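Local coordinates for AP endonuclease, family protein 2 (Mycobacterium smegmatis, PDB 5TNV) that binds magnesium in a xylose isomerase-like TIM barrel and may act as an endonuclease, as is generally assigned to its family, at residues 31-36 against 59-64; 52-57 against 87-92; 67-72 against 98-103. All blocks are in the same frame, centred on the assembly; numbering follows the deposited sequence.

Contact 1 (31-36 against 59-64); sequences ANMLGF and RQVREL
V61, a single branched knob on the inner side of helix 51-63, fits into a shallow hollow made by A31, M33 and F36 where strand 29-32 runs out into a short 3-10 turn. Its two methyls divide the hollow between them. CG1, anti to the backbone N (chi1 178°), meets the strand, with CB of A31 3.6 Å from V61 CG1. CG2 fills the other part, between sulfur and ring: SD of M33 lies 3.8 Å from V61 CG2, and CE2 of F36 comes equally close to that same methyl. M33 reaches the knob because its chain bends at chi2 (-66°), which brings the sulfur toward the helix although the CB starts off across it; the further bend at chi3 only sets CE. The F36 ring turns its edge, not a face, to the helix. Further along that edge the amide of Q60 stands almost upright to the ring (planes 88° apart), with NE2 of Q60 4.0 Å from F36 CE1. Before the 3-10 turn, OD1 of N32 accepts from the backbone N of L34 at 2.9 Å, an Asx turn that ties the end of the strand to the turn bearing F36. L307 of helix 306-325 packs on both F36 and V61, while I69 of strand 68-70 also touches V61. No hydrogen bond crosses between 31-36 and 59-64, so the helix of this beta-alpha-beta unit is held against its strand here by apolar shape matching, with the Q60 amide at the border of the apolar patch.

Contact 2 (52-57 against 87-92); sequences GVWAKQ and EEFRTV
Helices 51-63 and 83-95 run side by side in roughly the same direction, their local axes 9.5 Å apart at closest approach and crossing at -36°, and the backbones come nearest at A55 and V92, whose CA atoms are 5.6 Å apart. W54 supplies most of the surface that helix 51-63 offers. The benzo end of its indole reaches across to the second helix, where CZ3 of W54 is 3.7 Å from F89 CB. The two aromatic groups form an offset edge-to-face pair: the edge of F89 is directed at the face of the six-membered ring of W54, with centroids 5.8 Å apart and planes at 63°. F89 has CG anti to its own N (chi1 178°), which brings the ring edge against the six-membered ring of W54, its CD1 within 3.9 Å of W54 CE3. V92 meets the indole from another direction, its CG2 lying 4.3 Å from W54 CE3 near the plane of the rings. V92 also packs on A55, with CB of A55 4.1 Å from V92 CB; these small side chains suit the close backbone approach. The pyrrole N-H of W54 points out of this interface and is bound by the carbonyl of I46. E88 lies at the border beside the indole and pairs with R85 of its own helix. Between 52-57 and 87-92, these neighbouring outer helices of the barrel are thus joined by aromatic and aliphatic contacts without a hydrogen bond, the one polar group of the tryptophan being satisfied by a loop.

Contact 3 (67-72 against 98-103); sequences DHIDPT and LAISSI
I69 and A99 make the central backbone bond between the parallel neighbours 68-70 and 99-104 of the barrel sheet, I69 N donating to A99 O at 2.9 Å. S101 N returns to I69 O at 3.3 Å, and a weaker bond from A99 N to D67 O completes the ladder. CA-H groups of H68, I100 and D70 add contacts to the carbonyls of A99, I69 and S102. The apolar contacts lie on the face bearing I69 and I100, which is covered by helices 51-63 and 83-95. There CG1 of I69 is 3.7 Å from I100 CG1, while its CG2 touches L98 CD1, the two side chains crossing at about a right angle. The ring of P71 continues this layer, its CD 3.7 Å from I100 CG2. On the other face H68 packs against A99 and S101, with its CB 3.5 Å from S101 OG. Polar side chains gather at the end of strand 68-70, beyond the break in strand 99-104. D70 extends its carboxylate opposite the backbone N (chi1 -180°), and S102 OG donates to D70 OD2 at 2.7 Å from above the carboxylate plane, 37° out of it. The other oxygen, D70 OD1, accepts from T72 N at 2.9 Å in an Asx turn, and S104 OG also bonds to OD2. D70 is thus gripped at both oxygens, its side chain about 5 Å from that of the magnesium ligand H252. Serine hydroxyls and a backbone N-H fix the rotation of this buried carboxylate, which lies near the metal site but not among its ligands E193, D223 and H252.

From the N terminus, strand 29-32 leads through a loop into helix 51-63, and contact 1 closes that first strand-to-helix connection. Contact 2 opens inside this stretch, at 52-57, and closes later at 87-92, so contacts 1 and 2 cross along the chain while sharing helix 51-63; F36 touches the backbone of Q57 where they meet. Contact 3 starts after contact 1 has closed and crosses contact 2, joining strands 68-70 and 99-104, which precede and follow helix 83-95 in the chain. R62 pairs with D67 between contacts 1 and 3, and I100 meets F89 between contacts 2 and 3. Together they tie three successive barrel strands to the two helices that connect them.

Contact 1 (31-36 against 59-64)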
ATOM      1  N   ALA A  31     -20.143  -3.470   4.400  1.00  4.28           N
ATOM      2  CA  ALA A  31     -19.683  -2.705   3.246  1.00  4.07           C
ATOM      3  C   ALA A  31     -20.526  -1.461   3.074  1.00  3.92           C
ATOM      4  O   ALA A  31     -21.762  -1.560   2.862  1.00  4.70           O
ATOM      5  CB  ALA A  31     -19.737  -3.518   1.973  1.00  4.67           C
ATOM      6  N   ASN A  32     -19.941  -0.290   3.111  1.00  4.33           N
ATOM      7  CA  ASN A  32     -20.662   0.953   2.807  1.00  4.68           C
ATOM      8  C   ASN A  32     -20.925   1.022   1.321  1.00  5.66           C
ATOM      9  O   ASN A  32     -19.987   0.840   0.561  1.00  7.87           O
ATOM     10  CB  ASN A  32     -19.800   2.132   3.270  1.00  5.87           C
ATOM     11  CG  ASN A  32     -20.457   3.476   3.221  1.00  6.01           C
ATOM     12  OD1 ASN A  32     -20.743   3.926   2.106  1.00  6.72           O
ATOM     13  ND2 ASN A  32     -20.696   4.133   4.333  1.00  8.14           N
ATOM     14  N   MET A  33     -22.177   1.275   0.889  1.00  4.62           N
ATOM     15  CA  MET A  33     -22.556   1.254  -0.523  1.00  4.67           C
ATOM     16  C   MET A  33     -22.400   2.598  -1.245  1.00  4.77           C
ATOM     17  O   MET A  33     -22.731   2.677  -2.424  1.00  5.40           O
ATOM     18  CB  MET A  33     -24.013   0.776  -0.649  1.00  4.82           C
ATOM     19  CG  MET A  33     -24.212  -0.645  -0.124  1.00  5.29           C
ATOM     20  SD  MET A  33     -23.362  -1.936  -1.066  1.00  5.40           S
ATOM     21  CE  MET A  33     -24.439  -2.048  -2.500  1.00  6.89           C
ATOM     22  N   LEU A  34     -21.865   3.626  -0.588  1.00  5.53           N
ATOM     23  CA  LEU A  34     -21.868   4.956  -1.220  1.00  6.61           C
ATOM     24  C   LEU A  34     -21.025   4.918  -2.512  1.00  5.49           C
ATOM     25  O   LEU A  34     -21.352   5.702  -3.442  1.00  5.82           O
ATOM     26  CB  LEU A  34     -21.484   6.033  -0.274  1.00 10.50           C
ATOM     27  CG  LEU A  34     -20.158   6.344   0.127  1.00 15.62           C
ATOM     28  CD1 LEU A  34     -19.390   7.172  -0.901  1.00 14.96           C
ATOM     29  CD2 LEU A  34     -20.244   7.293   1.330  1.00 20.60           C
ATOM     30  N   GLY A  35     -20.006   4.080  -2.637  1.00  5.68           N
ATOM     31  CA  GLY A  35     -19.217   4.060  -3.824  1.00  6.39           C
ATOM     32  C   GLY A  35     -19.956   3.666  -5.065  1.00  6.02           C
ATOM     33  O   GLY A  35     -19.468   3.950  -6.187  1.00  7.75           O
ATOM     34  N   PHE A  36     -21.116   3.021  -4.950  1.00  5.42           N
ATOM     35  CA  PHE A  36     -21.934   2.741  -6.130  1.00  5.44           C
ATOM     36  C   PHE A  36     -22.639   3.976  -6.648  1.00  5.75           C
ATOM     37  O   PHE A  36     -23.066   3.989  -7.809  1.00  7.03           O
ATOM     38  CB  PHE A  36     -22.955   1.638  -5.832  1.00  5.71           C
ATOM     39  CG  PHE A  36     -22.319   0.258  -5.701  1.00  5.57           C
ATOM     40  CD1 PHE A  36     -21.953  -0.473  -6.808  1.00  6.59           C
ATOM     41  CD2 PHE A  36     -22.081  -0.298  -4.475  1.00  6.40           C
ATOM     42  CE1 PHE A  36     -21.349  -1.729  -6.689  1.00  7.13           C
ATOM     43  CE2 PHE A  36     -21.463  -1.548  -4.323  1.00  6.38           C
ATOM     44  CZ  PHE A  36     -21.109  -2.284  -5.458  1.00  6.58           C
ATOM     45  N   ARG A  59     -24.306  -8.257  -5.524  1.00  4.80           N
ATOM     46  CA  ARG A  59     -23.525  -9.481  -5.800  1.00  4.95           C
ATOM     47  C   ARG A  59     -22.032  -9.198  -5.756  1.00  4.55           C
ATOM     48  O   ARG A  59     -21.257 -10.042  -5.294  1.00  5.03           O
ATOM     49  CB  ARG A  59     -23.921 -10.014  -7.160  1.00  5.45           C
ATOM     50  CG  ARG A  59     -23.422 -11.428  -7.447  1.00  6.15           C
ATOM     51  CD  ARG A  59     -24.008 -11.962  -8.749  1.00  6.70           C
ATOM     52  NE  ARG A  59     -25.479 -12.033  -8.627  1.00  7.56           N
ATOM     53  CZ  ARG A  59     -26.318 -11.993  -9.654  1.00  8.95           C
ATOM     54  NH1 ARG A  59     -25.877 -11.960 -10.891  1.00 13.93           N
ATOM     55  NH2 ARG A  59     -27.617 -12.044  -9.431  1.00 12.53           N
ATOM     56  N   GLN A  60     -21.604  -8.043  -6.271  1.00  4.71           N
ATOM     57  CA  GLN A  60     -20.189  -7.710  -6.252  1.00  4.77           C
ATOM     58  C   GLN A  60     -19.662  -7.656  -4.821  1.00  4.41           C
ATOM     59  O   GLN A  60     -18.486  -7.977  -4.574  1.00  5.13           O
ATOM     60  CB  GLN A  60     -19.941  -6.359  -6.936  1.00  5.20           C
ATOM     61  CG  GLN A  60     -20.201  -6.397  -8.435  1.00  5.98           C
ATOM     62  CD  GLN A  60     -19.859  -5.065  -9.042  1.00  6.39           C
ATOM     63  OE1 GLN A  60     -18.705  -4.620  -8.996  1.00  6.76           O
ATOM     64  NE2 GLN A  60     -20.838  -4.392  -9.587  1.00  9.59           N
ATOM     65  N   VAL A  61     -20.485  -7.175  -3.906  1.00  4.46           N
ATOM     66  CA  VAL A  61     -20.143  -7.058  -2.487  1.00  4.44           C
ATOM     67  C   VAL A  61     -20.051  -8.444  -1.858  1.00  4.28           C
ATOM     68  O   VAL A  61     -19.078  -8.772  -1.171  1.00  5.03           O
ATOM     69  CB  VAL A  61     -21.181  -6.146  -1.807  1.00  4.61           C
ATOM     70  CG1 VAL A  61     -20.866  -6.055  -0.336  1.00  6.87           C
ATOM     71  CG2 VAL A  61     -21.209  -4.790  -2.455  1.00  5.59           C
ATOM     72  N   ARG A  62     -21.067  -9.297  -2.088  1.00  4.51           N
ATOM     73  CA  ARG A  62     -21.024 -10.669  -1.555  1.00  4.56           C
ATOM     74  C   ARG A  62     -19.849 -11.451  -2.115  1.00  4.65           C
ATOM     75  O   ARG A  62     -19.219 -12.216  -1.378  1.00  5.29           O
ATOM     76  CB  ARG A  62     -22.352 -11.362  -1.926  1.00  4.98           C
ATOM     77  CG  ARG A  62     -22.428 -12.804  -1.423  1.00  5.40           C
ATOM     78  CD  ARG A  62     -22.370 -12.856   0.102  1.00  6.86           C
ATOM     79  NE  ARG A  62     -22.618 -14.201   0.567  1.00  8.70           N
ATOM     80  CZ  ARG A  62     -22.378 -14.538   1.812  1.00 13.02           C
ATOM     81  NH1 ARG A  62     -21.918 -13.650   2.694  1.00 15.39           N
ATOM     82  NH2 ARG A  62     -22.601 -15.753   2.220  1.00 23.93           N
ATOM     83  N   GLU A  63     -19.541 -11.289  -3.406  1.00  4.84           N
ATOM     84  CA  GLU A  63     -18.394 -11.965  -4.017  1.00  5.17           C
ATOM     85  C   GLU A  63     -17.077 -11.697  -3.290  1.00  5.17           C
ATOM     86  O   GLU A  63     -16.182 -12.545  -3.337  1.00  6.66           O
ATOM     87  CB  GLU A  63     -18.226 -11.502  -5.481  1.00  5.19           C
ATOM     88  CG  GLU A  63     -19.246 -12.157  -6.421  1.00  5.47           C
ATOM     89  CD  GLU A  63     -19.313 -11.485  -7.783  1.00  5.62           C
ATOM     90  OE1 GLU A  63     -18.781 -10.362  -7.956  1.00  5.67           O
ATOM     91  OE2 GLU A  63     -19.927 -12.113  -8.703  1.00  6.64           O
ATOM     92  N   LEU A  64     -16.967 -10.553  -2.676  1.00  5.16           N
ATOM     93  CA  LEU A  64     -15.759 -10.139  -1.951  1.00  5.39           C
ATOM     94  C   LEU A  64     -15.802 -10.508  -0.475  1.00  5.36           C
ATOM     95  O   LEU A  64     -14.866 -10.153   0.265  1.00  6.87           O
ATOM     96  CB  LEU A  64     -15.470  -8.666  -2.206  1.00  5.64           C
ATOM     97  CG  LEU A  64     -14.999  -8.348  -3.602  1.00  6.32           C
ATOM     98  CD1 LEU A  64     -15.112  -6.862  -3.892  1.00  7.89           C
ATOM     99  CD2 LEU A  64     -13.591  -8.837  -3.815  1.00  8.58           C
TER

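Contact 2 (52-57 against 87-92)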
ATOM      1  N   GLY A  52     -33.238  -6.422 -10.314  1.00  8.33           N
ATOM      2  CA  GLY A  52     -32.099  -7.169 -10.828  1.00  8.76           C
ATOM      3  C   GLY A  52     -30.844  -6.342 -10.987  1.00  7.70           C
ATOM      4  O   GLY A  52     -29.720  -6.867 -10.905  1.00  8.88           O
ATOM      5  N   VAL A  53     -30.974  -5.049 -11.238  1.00  7.21           N
ATOM      6  CA  VAL A  53     -29.862  -4.139 -11.292  1.00  7.25           C
ATOM      7  C   VAL A  53     -29.257  -3.989  -9.891  1.00  5.75           C
ATOM      8  O   VAL A  53     -28.029  -4.075  -9.715  1.00  6.33           O
ATOM      9  CB  VAL A  53     -30.309  -2.814 -11.884  1.00  7.89           C
ATOM     10  CG1 VAL A  53     -29.245  -1.743 -11.772  1.00  8.95           C
ATOM     11  CG2 VAL A  53     -30.623  -2.993 -13.377  1.00 10.81           C
ATOM     12  N   TRP A  54     -30.066  -3.761  -8.893  1.00  6.06           N
ATOM     13  CA  TRP A  54     -29.616  -3.719  -7.505  1.00  5.64           C
ATOM     14  C   TRP A  54     -28.913  -5.017  -7.173  1.00  5.57           C
ATOM     15  O   TRP A  54     -27.878  -5.030  -6.506  1.00  6.08           O
ATOM     16  CB  TRP A  54     -30.803  -3.542  -6.588  1.00  6.69           C
ATOM     17  CG  TRP A  54     -31.629  -2.297  -6.778  1.00  5.47           C
ATOM     18  CD1 TRP A  54     -31.291  -1.146  -7.389  1.00  5.41           C
ATOM     19  CD2 TRP A  54     -32.968  -2.115  -6.324  1.00  5.57           C
ATOM     20  NE1 TRP A  54     -32.315  -0.244  -7.337  1.00  5.62           N
ATOM     21  CE2 TRP A  54     -33.375  -0.811  -6.696  1.00  5.74           C
ATOM     22  CE3 TRP A  54     -33.901  -2.913  -5.660  1.00  6.79           C
ATOM     23  CZ2 TRP A  54     -34.638  -0.299  -6.406  1.00  6.51           C
ATOM     24  CZ3 TRP A  54     -35.142  -2.402  -5.374  1.00  7.47           C
ATOM     25  CH2 TRP A  54     -35.516  -1.121  -5.747  1.00  6.87           C
ATOM     26  N   ALA A  55     -29.474  -6.131  -7.600  1.00  6.01           N
ATOM     27  CA  ALA A  55     -28.920  -7.446  -7.277  1.00  6.05           C
ATOM     28  C   ALA A  55     -27.501  -7.589  -7.778  1.00  5.67           C
ATOM     29  O   ALA A  55     -26.656  -8.157  -7.099  1.00  5.85           O
ATOM     30  CB  ALA A  55     -29.777  -8.560  -7.864  1.00  7.05           C
ATOM     31  N   LYS A  56     -27.202  -7.124  -8.983  1.00  6.08           N
ATOM     32  CA  LYS A  56     -25.856  -7.262  -9.532  1.00  6.06           C
ATOM     33  C   LYS A  56     -24.851  -6.403  -8.771  1.00  5.75           C
ATOM     34  O   LYS A  56     -23.676  -6.776  -8.680  1.00  6.80           O
ATOM     35  CB  LYS A  56     -25.864  -6.994 -11.015  1.00  7.85           C
ATOM     36  CG  LYS A  56     -26.501  -8.137 -11.831  1.00 12.73           C
ATOM     37  CD  LYS A  56     -25.912  -8.295 -13.239  1.00 36.75           C
ATOM     38  CE  LYS A  56     -26.775  -9.170 -14.145  1.00 48.33           C
ATOM     39  NZ  LYS A  56     -27.093  -8.521 -15.452  1.00 62.06           N
ATOM     40  N   GLN A  57     -25.268  -5.259  -8.248  1.00  5.29           N
ATOM     41  CA  GLN A  57     -24.375  -4.429  -7.414  1.00  5.55           C
ATOM     42  C   GLN A  57     -24.124  -5.141  -6.091  1.00  4.82           C
ATOM     43  O   GLN A  57     -22.952  -5.287  -5.679  1.00  5.52           O
ATOM     44  CB  GLN A  57     -24.994  -3.044  -7.208  1.00  5.39           C
ATOM     45  CG  GLN A  57     -25.101  -2.252  -8.470  1.00  6.06           C
ATOM     46  CD  GLN A  57     -25.834  -0.941  -8.263  1.00  5.33           C
ATOM     47  OE1 GLN A  57     -26.903  -0.904  -7.638  1.00  5.57           O
ATOM     48  NE2 GLN A  57     -25.244   0.146  -8.761  1.00  6.46           N
ATOM     49  N   GLU A  87     -40.074  -4.068  -0.396  1.00  5.91           N
ATOM     50  CA  GLU A  87     -40.096  -5.515  -0.390  1.00  5.98           C
ATOM     51  C   GLU A  87     -39.365  -6.113  -1.593  1.00  5.72           C
ATOM     52  O   GLU A  87     -38.717  -7.150  -1.415  1.00  6.30           O
ATOM     53  CB  GLU A  87     -41.545  -6.043  -0.236  1.00  7.22           C
ATOM     54  CG  GLU A  87     -42.219  -5.727   1.080  1.00  8.19           C
ATOM     55  CD  GLU A  87     -41.405  -6.142   2.313  1.00  9.87           C
ATOM     56  OE1 GLU A  87     -40.790  -7.236   2.230  1.00 12.27           O
ATOM     57  OE2 GLU A  87     -41.378  -5.364   3.304  1.00 14.53           O
ATOM     58  N   GLU A  88     -39.376  -5.474  -2.760  1.00  5.78           N
ATOM     59  CA  GLU A  88     -38.571  -5.901  -3.876  1.00  6.11           C
ATOM     60  C   GLU A  88     -37.084  -5.904  -3.481  1.00  5.33           C
ATOM     61  O   GLU A  88     -36.319  -6.834  -3.776  1.00  6.51           O
ATOM     62  CB  GLU A  88     -38.776  -5.039  -5.094  1.00  7.85           C
ATOM     63  CG  GLU A  88     -40.013  -5.068  -5.858  1.00  8.45           C
ATOM     64  CD  GLU A  88     -40.112  -4.304  -7.145  1.00 10.52           C
ATOM     65  OE1 GLU A  88     -39.106  -3.897  -7.585  1.00  9.36           O
ATOM     66  OE2 GLU A  88     -41.270  -4.156  -7.661  1.00 16.75           O
ATOM     67  N   PHE A  89     -36.673  -4.805  -2.834  1.00  5.18           N
ATOM     68  CA  PHE A  89     -35.305  -4.663  -2.361  1.00  5.01           C
ATOM     69  C   PHE A  89     -34.947  -5.730  -1.337  1.00  4.75           C
ATOM     70  O   PHE A  89     -33.885  -6.339  -1.410  1.00  4.82           O
ATOM     71  CB  PHE A  89     -35.169  -3.246  -1.773  1.00  5.22           C
ATOM     72  CG  PHE A  89     -33.789  -2.988  -1.202  1.00  5.14           C
ATOM     73  CD1 PHE A  89     -32.759  -2.502  -1.988  1.00  6.12           C
ATOM     74  CD2 PHE A  89     -33.517  -3.215   0.118  1.00  6.00           C
ATOM     75  CE1 PHE A  89     -31.492  -2.271  -1.427  1.00  7.25           C
ATOM     76  CE2 PHE A  89     -32.277  -3.049   0.697  1.00  7.02           C
ATOM     77  CZ  PHE A  89     -31.237  -2.584  -0.113  1.00  7.49           C
ATOM     78  N   ARG A  90     -35.839  -5.949  -0.363  1.00  4.67           N
ATOM     79  CA  ARG A  90     -35.599  -6.920   0.684  1.00  4.96           C
ATOM     80  C   ARG A  90     -35.333  -8.300   0.090  1.00  4.82           C
ATOM     81  O   ARG A  90     -34.465  -9.073   0.545  1.00  5.47           O
ATOM     82  CB  ARG A  90     -36.750  -6.980   1.678  1.00  5.82           C
ATOM     83  CG  ARG A  90     -36.411  -7.578   3.030  1.00  7.81           C
ATOM     84  CD  ARG A  90     -37.633  -7.633   3.907  1.00 10.36           C
ATOM     85  NE  ARG A  90     -38.411  -6.386   4.109  1.00 11.00           N
ATOM     86  CZ  ARG A  90     -38.046  -5.444   4.985  1.00  9.43           C
ATOM     87  NH1 ARG A  90     -36.932  -5.491   5.677  1.00  7.98           N
ATOM     88  NH2 ARG A  90     -38.765  -4.373   5.157  1.00 11.21           N
ATOM     89  N   THR A  91     -36.103  -8.669  -0.960  1.00  4.95           N
ATOM     90  CA  THR A  91     -35.968  -9.956  -1.604  1.00  5.09           C
ATOM     91  C   THR A  91     -34.566 -10.092  -2.254  1.00  4.86           C
ATOM     92  O   THR A  91     -33.910 -11.100  -2.056  1.00  5.35           O
ATOM     93  CB  THR A  91     -37.042 -10.148  -2.657  1.00  6.31           C
ATOM     94  OG1 THR A  91     -38.291 -10.166  -1.949  1.00  6.54           O
ATOM     95  CG2 THR A  91     -36.907 -11.468  -3.370  1.00  7.75           C
ATOM     96  N   VAL A  92     -34.142  -9.068  -3.008  1.00  5.05           N
ATOM     97  CA  VAL A  92     -32.817  -9.232  -3.660  1.00  5.94           C
ATOM     98  C   VAL A  92     -31.690  -9.160  -2.659  1.00  4.79           C
ATOM     99  O   VAL A  92     -30.695  -9.875  -2.832  1.00  5.38           O
ATOM    100  CB  VAL A  92     -32.588  -8.302  -4.855  1.00  8.00           C
ATOM    101  CG1 VAL A  92     -33.589  -8.595  -5.966  1.00 11.86           C
ATOM    102  CG2 VAL A  92     -32.631  -6.863  -4.509  1.00  8.88           C
TER

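Contact 3 (67-72 against 98-103)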
ATOM      1  N   ASP A  67     -20.882 -10.244   4.588  1.00  4.90           N
ATOM      2  CA  ASP A  67     -22.194 -10.664   5.054  1.00  5.26           C
ATOM      3  C   ASP A  67     -23.157  -9.493   5.236  1.00  4.38           C
ATOM      4  O   ASP A  67     -24.369  -9.695   5.183  1.00  5.08           O
ATOM      5  CB  ASP A  67     -22.068 -11.391   6.394  1.00  6.33           C
ATOM      6  CG  ASP A  67     -21.335 -12.696   6.310  1.00  8.57           C
ATOM      7  OD1 ASP A  67     -21.613 -13.478   5.449  1.00 11.75           O
ATOM      8  OD2 ASP A  67     -20.499 -12.960   7.184  1.00 14.43           O
ATOM      9  N   HIS A  68     -22.632  -8.299   5.499  1.00  4.45           N
ATOM     10  CA  HIS A  68     -23.429  -7.144   5.812  1.00  4.41           C
ATOM     11  C   HIS A  68     -23.075  -5.968   4.909  1.00  4.27           C
ATOM     12  O   HIS A  68     -21.906  -5.819   4.466  1.00  4.36           O
ATOM     13  CB  HIS A  68     -23.267  -6.714   7.276  1.00  4.93           C
ATOM     14  CG  HIS A  68     -23.856  -7.685   8.225  1.00  5.20           C
ATOM     15  ND1 HIS A  68     -23.150  -8.710   8.791  1.00  6.67           N
ATOM     16  CD2 HIS A  68     -25.149  -7.744   8.661  1.00  7.01           C
ATOM     17  CE1 HIS A  68     -23.965  -9.399   9.570  1.00  8.18           C
ATOM     18  NE2 HIS A  68     -25.179  -8.863   9.521  1.00  8.45           N
ATOM     19  N   ILE A  69     -24.061  -5.087   4.697  1.00  4.25           N
ATOM     20  CA  ILE A  69     -23.910  -3.818   4.025  1.00  4.18           C
ATOM     21  C   ILE A  69     -24.519  -2.719   4.873  1.00  4.00           C
ATOM     22  O   ILE A  69     -25.347  -2.958   5.775  1.00  4.79           O
ATOM     23  CB  ILE A  69     -24.533  -3.806   2.609  1.00  4.42           C
ATOM     24  CG1 ILE A  69     -26.055  -3.834   2.687  1.00  5.94           C
ATOM     25  CG2 ILE A  69     -23.959  -4.889   1.746  1.00  6.46           C
ATOM     26  CD1 ILE A  69     -26.780  -3.405   1.442  1.00  8.61           C
ATOM     27  N   ASP A  70     -24.123  -1.508   4.532  1.00  3.96           N
ATOM     28  CA  ASP A  70     -24.753  -0.262   4.971  1.00  3.70           C
ATOM     29  C   ASP A  70     -25.130   0.436   3.676  1.00  3.72           C
ATOM     30  O   ASP A  70     -24.271   0.839   2.919  1.00  4.09           O
ATOM     31  CB  ASP A  70     -23.840   0.559   5.838  1.00  4.35           C
ATOM     32  CG  ASP A  70     -24.440   1.864   6.329  1.00  3.79           C
ATOM     33  OD1 ASP A  70     -25.205   2.514   5.581  1.00  4.21           O
ATOM     34  OD2 ASP A  70     -24.116   2.224   7.510  1.00  4.58           O
ATOM     35  N   PRO A  71     -26.453   0.532   3.372  1.00  4.00           N
ATOM     36  CA  PRO A  71     -26.844   1.081   2.062  1.00  4.49           C
ATOM     37  C   PRO A  71     -26.557   2.578   1.932  1.00  4.09           C
ATOM     38  O   PRO A  71     -26.631   3.090   0.813  1.00  4.66           O
ATOM     39  CB  PRO A  71     -28.353   0.821   2.035  1.00  5.10           C
ATOM     40  CG  PRO A  71     -28.752   0.912   3.477  1.00  5.12           C
ATOM     41  CD  PRO A  71     -27.617   0.205   4.203  1.00  4.63           C
ATOM     42  N   THR A  72     -26.294   3.248   3.029  1.00  4.45           N
ATOM     43  CA  THR A  72     -26.234   4.725   3.071  1.00  4.46           C
ATOM     44  C   THR A  72     -27.562   5.289   2.627  1.00  4.45           C
ATOM     45  O   THR A  72     -28.576   4.578   2.613  1.00  4.92           O
ATOM     46  CB  THR A  72     -25.003   5.316   2.361  1.00  4.52           C
ATOM     47  OG1 THR A  72     -25.192   5.374   0.915  1.00  4.80           O
ATOM     48  CG2 THR A  72     -23.741   4.566   2.679  1.00  5.42           C
ATOM     49  N   LEU A  98     -26.925 -11.160   1.724  1.00  5.19           N
ATOM     50  CA  LEU A  98     -26.524 -10.017   2.516  1.00  4.90           C
ATOM     51  C   LEU A  98     -27.635  -9.565   3.471  1.00  5.04           C
ATOM     52  O   LEU A  98     -28.807  -9.909   3.333  1.00  6.26           O
ATOM     53  CB  LEU A  98     -26.127  -8.856   1.581  1.00  5.14           C
ATOM     54  CG  LEU A  98     -24.875  -9.174   0.723  1.00  5.08           C
ATOM     55  CD1 LEU A  98     -24.739  -8.157  -0.400  1.00  6.17           C
ATOM     56  CD2 LEU A  98     -23.608  -9.176   1.565  1.00  5.62           C
ATOM     57  N   ALA A  99     -27.221  -8.752   4.429  1.00  5.22           N
ATOM     58  CA  ALA A  99     -28.120  -8.150   5.412  1.00  4.75           C
ATOM     59  C   ALA A  99     -27.612  -6.738   5.734  1.00  4.91           C
ATOM     60  O   ALA A  99     -26.428  -6.453   5.553  1.00  5.60           O
ATOM     61  CB  ALA A  99     -28.196  -9.037   6.642  1.00  6.24           C
ATOM     62  N   ILE A 100     -28.502  -5.878   6.210  1.00  4.74           N
ATOM     63  CA  ILE A 100     -28.166  -4.517   6.579  1.00  4.55           C
ATOM     64  C   ILE A 100     -27.964  -4.432   8.101  1.00  4.57           C
ATOM     65  O   ILE A 100     -28.893  -4.705   8.859  1.00  5.28           O
ATOM     66  CB  ILE A 100     -29.220  -3.520   6.132  1.00  4.90           C
ATOM     67  CG1 ILE A 100     -29.256  -3.456   4.595  1.00  5.66           C
ATOM     68  CG2 ILE A 100     -28.981  -2.171   6.728  1.00  5.06           C
ATOM     69  CD1 ILE A 100     -30.410  -2.689   4.003  1.00  6.75           C
ATOM     70  N   SER A 101     -26.763  -4.008   8.527  1.00  4.65           N
ATOM     71  CA  SER A 101     -26.457  -3.829   9.941  1.00  4.61           C
ATOM     72  C   SER A 101     -26.546  -2.390  10.411  1.00  4.62           C
ATOM     73  O   SER A 101     -26.720  -2.144  11.625  1.00  5.30           O
ATOM     74  CB  SER A 101     -25.080  -4.427  10.265  1.00  5.10           C
ATOM     75  OG  SER A 101     -24.108  -3.971   9.344  1.00  5.04           O
ATOM     76  N   SER A 102     -26.431  -1.420   9.515  1.00  4.57           N
ATOM     77  CA  SER A 102     -26.461  -0.004   9.849  1.00  4.42           C
ATOM     78  C   SER A 102     -26.916   0.759   8.597  1.00  4.32           C
ATOM     79  O   SER A 102     -26.733   0.256   7.483  1.00  4.37           O
ATOM     80  CB  SER A 102     -25.081   0.483  10.301  1.00  4.35           C
ATOM     81  OG  SER A 102     -24.085   0.239   9.329  1.00  4.30           O
ATOM     82  N   ILE A 103     -27.466   1.941   8.809  1.00  4.23           N
ATOM     83  CA  ILE A 103     -27.836   2.829   7.703  1.00  4.47           C
ATOM     84  C   ILE A 103     -27.210   4.207   7.992  1.00  4.22           C
ATOM     85  O   ILE A 103     -27.590   4.862   8.961  1.00  5.01           O
ATOM     86  CB  ILE A 103     -29.345   2.954   7.500  1.00  5.10           C
ATOM     87  CG1 ILE A 103     -30.003   1.602   7.328  1.00  5.68           C
ATOM     88  CG2 ILE A 103     -29.621   3.907   6.345  1.00  7.05           C
ATOM     89  CD1 ILE A 103     -31.527   1.624   7.295  1.00  7.11           C
TER